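Side-chain contacts in hypothetical protein, IPT/TIG domain protein (Bacteroides ovatus, PDB 4HW6), which is of unknown function but, with its IPT/TIG domain and six-bladed beta-propeller, probably serves as an auxiliary nutrient-binding protein, perhaps for carbohydrate: residues A[342-347]-A[353-358]; A[286-291]-A[368-373]. All blocks are in the same frame, centred on the assembly; numbering follows the deposited sequence.

In the fold
Contact 1 lies within one blade of the propeller, contact 2 between two blades, and their centres are 11 Å apart. Residues 342-347 and 353-358 belong to the hairpin at the outer edge of an antiparallel sheet, a partly buried contact where backbone bonds and rings give way to a charged edge nearer the solvent. Contact 2 is buried and much smaller: strand 286-291 of the neighbouring sheet meets residues 368-373 through side chains and bridging water. The two share a sheet, since strand 355-361 pairs with strand 366-370, Phe357 O lying 2.8 Å from Leu370 N. Phe357 of contact 1 also meets the ring of Tyr288 from contact 2.

Contact 1: residues A[342-347]-A[353-358]; sequences FVKNEA and DEYDFY
Phe342 and Phe357 meet in a tilted edge-to-face pair: CD1 of Phe357 stands over the centre of the Phe342 ring, 3.6 Å from its CZ, with the planes 50° apart. Phe342 CG lies anti to its carbonyl carbon (chi1 -70°) while Phe357 CG lies anti to its backbone N (chi1 -171°), and these different turns bring one ring's edge over the other's face. Val279 of the next sheet packs against both side chains. On the other face of the sheet, Val343 rests its CB against Tyr358 CD1 at 3.9 Å, the two side chains crossing at about a right angle.

Between these layers runs the backbone ladder of an antiparallel beta hairpin, strands 337-344 and 355-361, at the edge of a propeller blade. Val343 and Asp356 form a hydrogen-bonded pair, with Val343 N to Asp356 O at 2.8 Å and Asp356 N to Val343 O at 2.9 Å. Farther out, Asn345 N reaches Glu354 O in a nearly straight bond. Tyr355 lies across the Lys344 backbone, its CD2 3.4 Å from Lys344 N, with Lys344 CG over the rim of one ring face.

At the polar edge the Asn345 amide works in two directions. ND2 gives a hydrogen to Asp356 OD2 at 3.0 Å, arriving above the carboxylate plane, while OD1 accepts from Ala347 N in an Asx turn; together these bonds restrain the amide's rotation. Asp356 OD1 is bonded to Tyr348 OH. Lys344 and Glu354 run side by side, but NZ to OE1 is a long salt bridge at 3.9 Å, and Glu354 OE2 accepts a hydrogen bond from the backbone N of Gly350.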
loop_
_atom_site.group_PDB
_atom_site.type_symbol
_atom_site.label_atom_id
_atom_site.label_comp_id
_atom_site.label_asym_id
_atom_site.label_seq_id
_atom_site.Cartn_x
_atom_site.Cartn_y
_atom_site.Cartn_z
ATOM N N PHE A 342 3.472 -0.378 -8.254
ATOM C CA PHE A 342 4.302 0.783 -8.453
ATOM C C PHE A 342 3.882 1.934 -7.554
ATOM O O PHE A 342 2.699 2.259 -7.468
ATOM C CB PHE A 342 4.241 1.197 -9.907
ATOM C CG PHE A 342 4.943 0.232 -10.830
ATOM C CD1 PHE A 342 6.310 0.309 -11.010
ATOM C CD2 PHE A 342 4.243 -0.734 -11.525
ATOM C CE1 PHE A 342 6.984 -0.577 -11.856
ATOM C CE2 PHE A 342 4.902 -1.617 -12.359
ATOM C CZ PHE A 342 6.273 -1.521 -12.553
ATOM N N VAL A 343 4.851 2.556 -6.898
ATOM C CA VAL A 343 4.593 3.652 -5.995
ATOM C C VAL A 343 5.557 4.796 -6.301
ATOM O O VAL A 343 6.776 4.596 -6.390
ATOM C CB VAL A 343 4.726 3.191 -4.521
ATOM C CG1 VAL A 343 4.516 4.357 -3.582
ATOM C CG2 VAL A 343 3.740 2.072 -4.222
ATOM N N LYS A 344 5.011 5.993 -6.481
ATOM C CA LYS A 344 5.825 7.170 -6.812
ATOM C C LYS A 344 6.838 7.475 -5.716
ATOM O O LYS A 344 6.511 7.456 -4.525
ATOM C CB LYS A 344 4.927 8.385 -7.069
ATOM C CG LYS A 344 5.502 9.391 -8.054
ATOM C CD LYS A 344 4.404 10.277 -8.633
ATOM C CE LYS A 344 4.708 10.713 -10.057
ATOM N NZ LYS A 344 3.710 11.704 -10.552
ATOM N N ASN A 345 8.085 7.706 -6.114
ATOM C CA ASN A 345 9.128 8.117 -5.191
ATOM C C ASN A 345 9.513 9.557 -5.547
ATOM O O ASN A 345 10.045 9.836 -6.627
ATOM C CB ASN A 345 10.335 7.183 -5.285
ATOM C CG ASN A 345 11.415 7.507 -4.278
ATOM O OD1 ASN A 345 11.488 8.623 -3.756
ATOM N ND2 ASN A 345 12.270 6.544 -4.010
ATOM N N GLU A 346 9.240 10.480 -4.629
ATOM C CA GLU A 346 9.547 11.896 -4.864
ATOM C C GLU A 346 11.036 12.196 -5.067
ATOM O O GLU A 346 11.375 13.137 -5.770
ATOM C CB GLU A 346 8.943 12.769 -3.750
ATOM C CG GLU A 346 7.418 12.861 -3.828
ATOM C CD GLU A 346 6.921 13.390 -5.176
ATOM O OE1 GLU A 346 7.391 14.471 -5.606
ATOM O OE2 GLU A 346 6.070 12.721 -5.815
ATOM N N ALA A 347 11.921 11.375 -4.504
ATOM C CA ALA A 347 13.340 11.471 -4.811
ATOM C C ALA A 347 13.668 11.268 -6.304
ATOM O O ALA A 347 14.707 11.707 -6.763
ATOM C CB ALA A 347 14.134 10.497 -3.960
ATOM N N ASP A 353 12.110 7.212 -14.861
ATOM C CA ASP A 353 11.248 6.365 -14.035
ATOM C C ASP A 353 11.052 6.987 -12.655
ATOM O O ASP A 353 11.981 7.083 -11.876
ATOM C CB ASP A 353 11.829 4.955 -13.897
ATOM C CG ASP A 353 10.810 3.951 -13.396
ATOM O OD1 ASP A 353 9.753 4.333 -12.841
ATOM O OD2 ASP A 353 11.054 2.739 -13.561
ATOM N N GLU A 354 9.826 7.405 -12.364
ATOM C CA GLU A 354 9.528 8.075 -11.116
ATOM C C GLU A 354 9.004 7.136 -10.047
ATOM O O GLU A 354 8.622 7.611 -8.979
ATOM C CB GLU A 354 8.522 9.214 -11.370
ATOM C CG GLU A 354 9.159 10.398 -12.093
ATOM C CD GLU A 354 8.204 11.570 -12.283
ATOM O OE1 GLU A 354 7.019 11.322 -12.619
ATOM O OE2 GLU A 354 8.651 12.731 -12.112
ATOM N N TYR A 355 9.051 5.823 -10.291
ATOM C CA TYR A 355 8.396 4.816 -9.421
ATOM C C TYR A 355 9.349 3.774 -8.868
ATOM O O TYR A 355 10.252 3.323 -9.565
ATOM C CB TYR A 355 7.290 4.062 -10.178
ATOM C CG TYR A 355 6.148 4.956 -10.568
ATOM C CD1 TYR A 355 6.204 5.687 -11.733
ATOM C CD2 TYR A 355 5.038 5.098 -9.743
ATOM C CE1 TYR A 355 5.180 6.546 -12.089
ATOM C CE2 TYR A 355 4.013 5.964 -10.073
ATOM C CZ TYR A 355 4.083 6.668 -11.261
ATOM O OH TYR A 355 3.089 7.544 -11.641
ATOM N N ASP A 356 9.124 3.392 -7.608
ATOM C CA ASP A 356 9.660 2.171 -7.071
ATOM C C ASP A 356 8.592 1.074 -7.197
ATOM O O ASP A 356 7.402 1.364 -7.291
ATOM C CB ASP A 356 10.030 2.344 -5.596
ATOM C CG ASP A 356 11.405 2.952 -5.384
ATOM O OD1 ASP A 356 12.323 2.735 -6.198
ATOM O OD2 ASP A 356 11.594 3.641 -4.349
ATOM N N PHE A 357 9.028 -0.180 -7.195
ATOM C CA PHE A 357 8.147 -1.339 -7.291
ATOM C C PHE A 357 8.202 -2.093 -5.948
ATOM O O PHE A 357 9.208 -2.747 -5.630
ATOM C CB PHE A 357 8.580 -2.234 -8.454
ATOM C CG PHE A 357 7.602 -3.345 -8.777
ATOM C CD1 PHE A 357 6.328 -3.042 -9.291
ATOM C CD2 PHE A 357 7.961 -4.679 -8.616
ATOM C CE1 PHE A 357 5.435 -4.061 -9.619
ATOM C CE2 PHE A 357 7.074 -5.686 -8.950
ATOM C CZ PHE A 357 5.821 -5.370 -9.454
ATOM N N TYR A 358 7.128 -1.990 -5.162
ATOM C CA TYR A 358 7.021 -2.691 -3.873
ATOM C C TYR A 358 6.315 -3.998 -4.072
ATOM O O TYR A 358 5.253 -4.052 -4.692
ATOM C CB TYR A 358 6.232 -1.860 -2.854
ATOM C CG TYR A 358 6.982 -0.663 -2.346
ATOM C CD1 TYR A 358 7.162 0.485 -3.129
ATOM C CD2 TYR A 358 7.475 -0.650 -1.049
ATOM C CE1 TYR A 358 7.850 1.578 -2.639
ATOM C CE2 TYR A 358 8.195 0.415 -0.562
ATOM C CZ TYR A 358 8.366 1.522 -1.342
ATOM O OH TYR A 358 9.057 2.543 -0.790
#

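Contact 2: residues A[286-291]-A[368-373]; sequences WAYIIY and RVLTPE. With EDO (1,2-ethanediol), chain F.
Tyr288 and Leu370 make the direct apolar contact, Leu370 CD2 lying 3.5 Å from Tyr288 CZ and equally near the phenol oxygen. Leu370 CG is anti to the backbone N (chi1 175°), and chi2 of 58° then sets CD2 against the phenol. No hydrogen bond joins the segments directly.

Water supplies the polar link. Tyr288 OH is bonded to two waters, at 2.6 Å and 2.8 Å; the first, in the plane of the phenol ring, donates to Leu370 O, and the second donates to Thr371 O.

Aromatic packing holds Tyr288 from its own strand: Trp286 CZ3 sits over the centre of one ring face, 3.3 Å above the plane. Another edge of the indole is polar, NE1 donating to O1 of an ethanediol at 2.8 Å, and Arg299 makes a cation-pi contact with the ring system. With an alanine in place of Trp286, Tyr288 would probably lose the cover on that face and be freer to turn away from its waters.

The phenol thus presents apolar carbon to Leu370 while its hydroxyl holds two waters that donate to the backbone carbonyls of Leu370 and Thr371, so the blades are joined here without direct strand pairing.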
loop_
_atom_site.group_PDB
_atom_site.type_symbol
_atom_site.label_atom_id
_atom_site.label_comp_id
_atom_site.label_asym_id
_atom_site.label_seq_id
_atom_site.Cartn_x
_atom_site.Cartn_y
_atom_site.Cartn_z
ATOM N N TRP A 286 6.216 -0.530 -20.374
ATOM C CA TRP A 286 6.679 -1.865 -20.080
ATOM C C TRP A 286 5.947 -2.410 -18.866
ATOM O O TRP A 286 5.268 -1.667 -18.176
ATOM C CB TRP A 286 8.186 -1.884 -19.853
ATOM C CG TRP A 286 8.720 -0.927 -18.826
ATOM C CD1 TRP A 286 9.221 0.307 -19.062
ATOM C CD2 TRP A 286 8.847 -1.152 -17.406
ATOM N NE1 TRP A 286 9.646 0.892 -17.882
ATOM C CE2 TRP A 286 9.446 0.010 -16.856
ATOM C CE3 TRP A 286 8.563 -2.225 -16.566
ATOM C CZ2 TRP A 286 9.743 0.138 -15.497
ATOM C CZ3 TRP A 286 8.865 -2.092 -15.169
ATOM C CH2 TRP A 286 9.441 -0.905 -14.675
ATOM N N ALA A 287 6.059 -3.716 -18.660
ATOM C CA ALA A 287 5.477 -4.395 -17.490
ATOM C C ALA A 287 6.539 -5.235 -16.809
ATOM O O ALA A 287 7.446 -5.712 -17.452
ATOM C CB ALA A 287 4.318 -5.296 -17.910
ATOM N N TYR A 288 6.384 -5.462 -15.518
ATOM C CA TYR A 288 7.065 -6.555 -14.858
ATOM C C TYR A 288 6.253 -7.835 -14.946
ATOM O O TYR A 288 5.018 -7.828 -14.845
ATOM C CB TYR A 288 7.346 -6.248 -13.392
ATOM C CG TYR A 288 8.511 -5.314 -13.128
ATOM C CD1 TYR A 288 9.716 -5.437 -13.798
ATOM C CD2 TYR A 288 8.402 -4.314 -12.189
ATOM C CE1 TYR A 288 10.786 -4.561 -13.540
ATOM C CE2 TYR A 288 9.447 -3.440 -11.921
ATOM C CZ TYR A 288 10.633 -3.563 -12.595
ATOM O OH TYR A 288 11.671 -2.696 -12.362
ATOM N N ILE A 289 6.967 -8.931 -15.121
ATOM C CA ILE A 289 6.448 -10.260 -14.982
ATOM C C ILE A 289 7.099 -10.902 -13.759
ATOM O O ILE A 289 8.319 -11.210 -13.759
ATOM C CB ILE A 289 6.761 -11.142 -16.206
ATOM C CG1 ILE A 289 6.437 -10.434 -17.528
ATOM C CG2 ILE A 289 6.013 -12.475 -16.094
ATOM C CD1 ILE A 289 7.070 -11.118 -18.726
ATOM N N ILE A 290 6.306 -11.047 -12.699
ATOM C CA ILE A 290 6.756 -11.697 -11.491
ATOM C C ILE A 290 6.616 -13.203 -11.644
ATOM O O ILE A 290 5.508 -13.688 -11.893
ATOM C CB ILE A 290 5.996 -11.215 -10.258
ATOM C CG1 ILE A 290 6.049 -9.673 -10.148
ATOM C CG2 ILE A 290 6.598 -11.857 -9.010
ATOM C CD1 ILE A 290 5.207 -9.120 -9.010
ATOM N N TYR A 291 7.738 -13.926 -11.567
ATOM C CA TYR A 291 7.737 -15.380 -11.651
ATOM C C TYR A 291 7.522 -15.862 -10.225
ATOM O O TYR A 291 8.461 -16.064 -9.457
ATOM C CB TYR A 291 9.059 -15.925 -12.208
ATOM C CG TYR A 291 9.292 -15.836 -13.691
ATOM C CD1 TYR A 291 8.862 -14.750 -14.456
ATOM C CD2 TYR A 291 9.979 -16.859 -14.349
ATOM C CE1 TYR A 291 9.084 -14.699 -15.831
ATOM C CE2 TYR A 291 10.227 -16.807 -15.714
ATOM C CZ TYR A 291 9.796 -15.716 -16.454
ATOM O OH TYR A 291 10.039 -15.688 -17.825
ATOM N N ARG A 368 9.427 -6.037 -0.102
ATOM C CA ARG A 368 10.707 -5.665 -0.698
ATOM C C ARG A 368 10.472 -4.595 -1.742
ATOM O O ARG A 368 9.328 -4.356 -2.138
ATOM C CB ARG A 368 11.439 -6.905 -1.246
ATOM C CG ARG A 368 11.671 -7.919 -0.128
ATOM C CD ARG A 368 12.383 -9.191 -0.532
ATOM N NE ARG A 368 13.816 -8.971 -0.651
ATOM C CZ ARG A 368 14.640 -9.894 -1.133
ATOM N NH1 ARG A 368 14.164 -11.082 -1.481
ATOM N NH2 ARG A 368 15.925 -9.661 -1.242
ATOM N N VAL A 369 11.557 -3.946 -2.177
ATOM C CA VAL A 369 11.468 -2.891 -3.180
ATOM C C VAL A 369 12.451 -3.179 -4.275
ATOM O O VAL A 369 13.612 -3.495 -3.989
ATOM C CB VAL A 369 11.769 -1.516 -2.582
ATOM C CG1 VAL A 369 11.518 -0.429 -3.620
ATOM C CG2 VAL A 369 10.915 -1.272 -1.361
ATOM N N LEU A 370 11.983 -3.076 -5.519
ATOM C CA LEU A 370 12.839 -3.121 -6.703
ATOM C C LEU A 370 12.885 -1.712 -7.284
ATOM O O LEU A 370 11.850 -1.152 -7.661
ATOM C CB LEU A 370 12.257 -4.117 -7.711
ATOM C CG LEU A 370 12.954 -4.206 -9.083
ATOM C CD1 LEU A 370 14.433 -4.575 -8.956
ATOM C CD2 LEU A 370 12.211 -5.227 -9.932
ATOM N N THR A 371 14.077 -1.139 -7.357
ATOM C CA THR A 371 14.242 0.219 -7.858
ATOM C C THR A 371 14.509 0.194 -9.351
ATOM O O THR A 371 14.797 -0.873 -9.910
ATOM C CB THR A 371 15.384 0.935 -7.136
ATOM O OG1 THR A 371 16.643 0.338 -7.521
ATOM C CG2 THR A 371 15.199 0.811 -5.632
ATOM N N PRO A 372 14.390 1.357 -10.004
ATOM C CA PRO A 372 14.626 1.391 -11.445
ATOM C C PRO A 372 16.033 0.980 -11.880
ATOM O O PRO A 372 16.194 0.514 -12.995
ATOM C CB PRO A 372 14.365 2.847 -11.809
ATOM C CG PRO A 372 13.361 3.290 -10.789
ATOM C CD PRO A 372 13.802 2.621 -9.511
ATOM N N GLU A 373 17.034 1.108 -11.021
ATOM C CA GLU A 373 18.357 0.586 -11.387
ATOM C C GLU A 373 18.451 -0.938 -11.296
ATOM O O GLU A 373 19.445 -1.527 -11.713
ATOM C CB GLU A 373 19.454 1.253 -10.557
ATOM C CG GLU A 373 19.560 0.817 -9.104
ATOM C CD GLU A 373 20.779 1.417 -8.382
ATOM O OE1 GLU A 373 21.726 1.848 -9.060
ATOM O OE2 GLU A 373 20.790 1.459 -7.128
HETATM C C1 EDO F . 10.401 4.216 -17.010
HETATM O O1 EDO F . 11.167 3.181 -17.640
HETATM C C2 EDO F . 9.076 4.410 -17.740
HETATM O O2 EDO F . 9.300 4.578 -19.148
HETATM O O HOH W 1 11.399 -0.795 -10.554
HETATM O O HOH W 2 14.469 -2.519 -12.073
#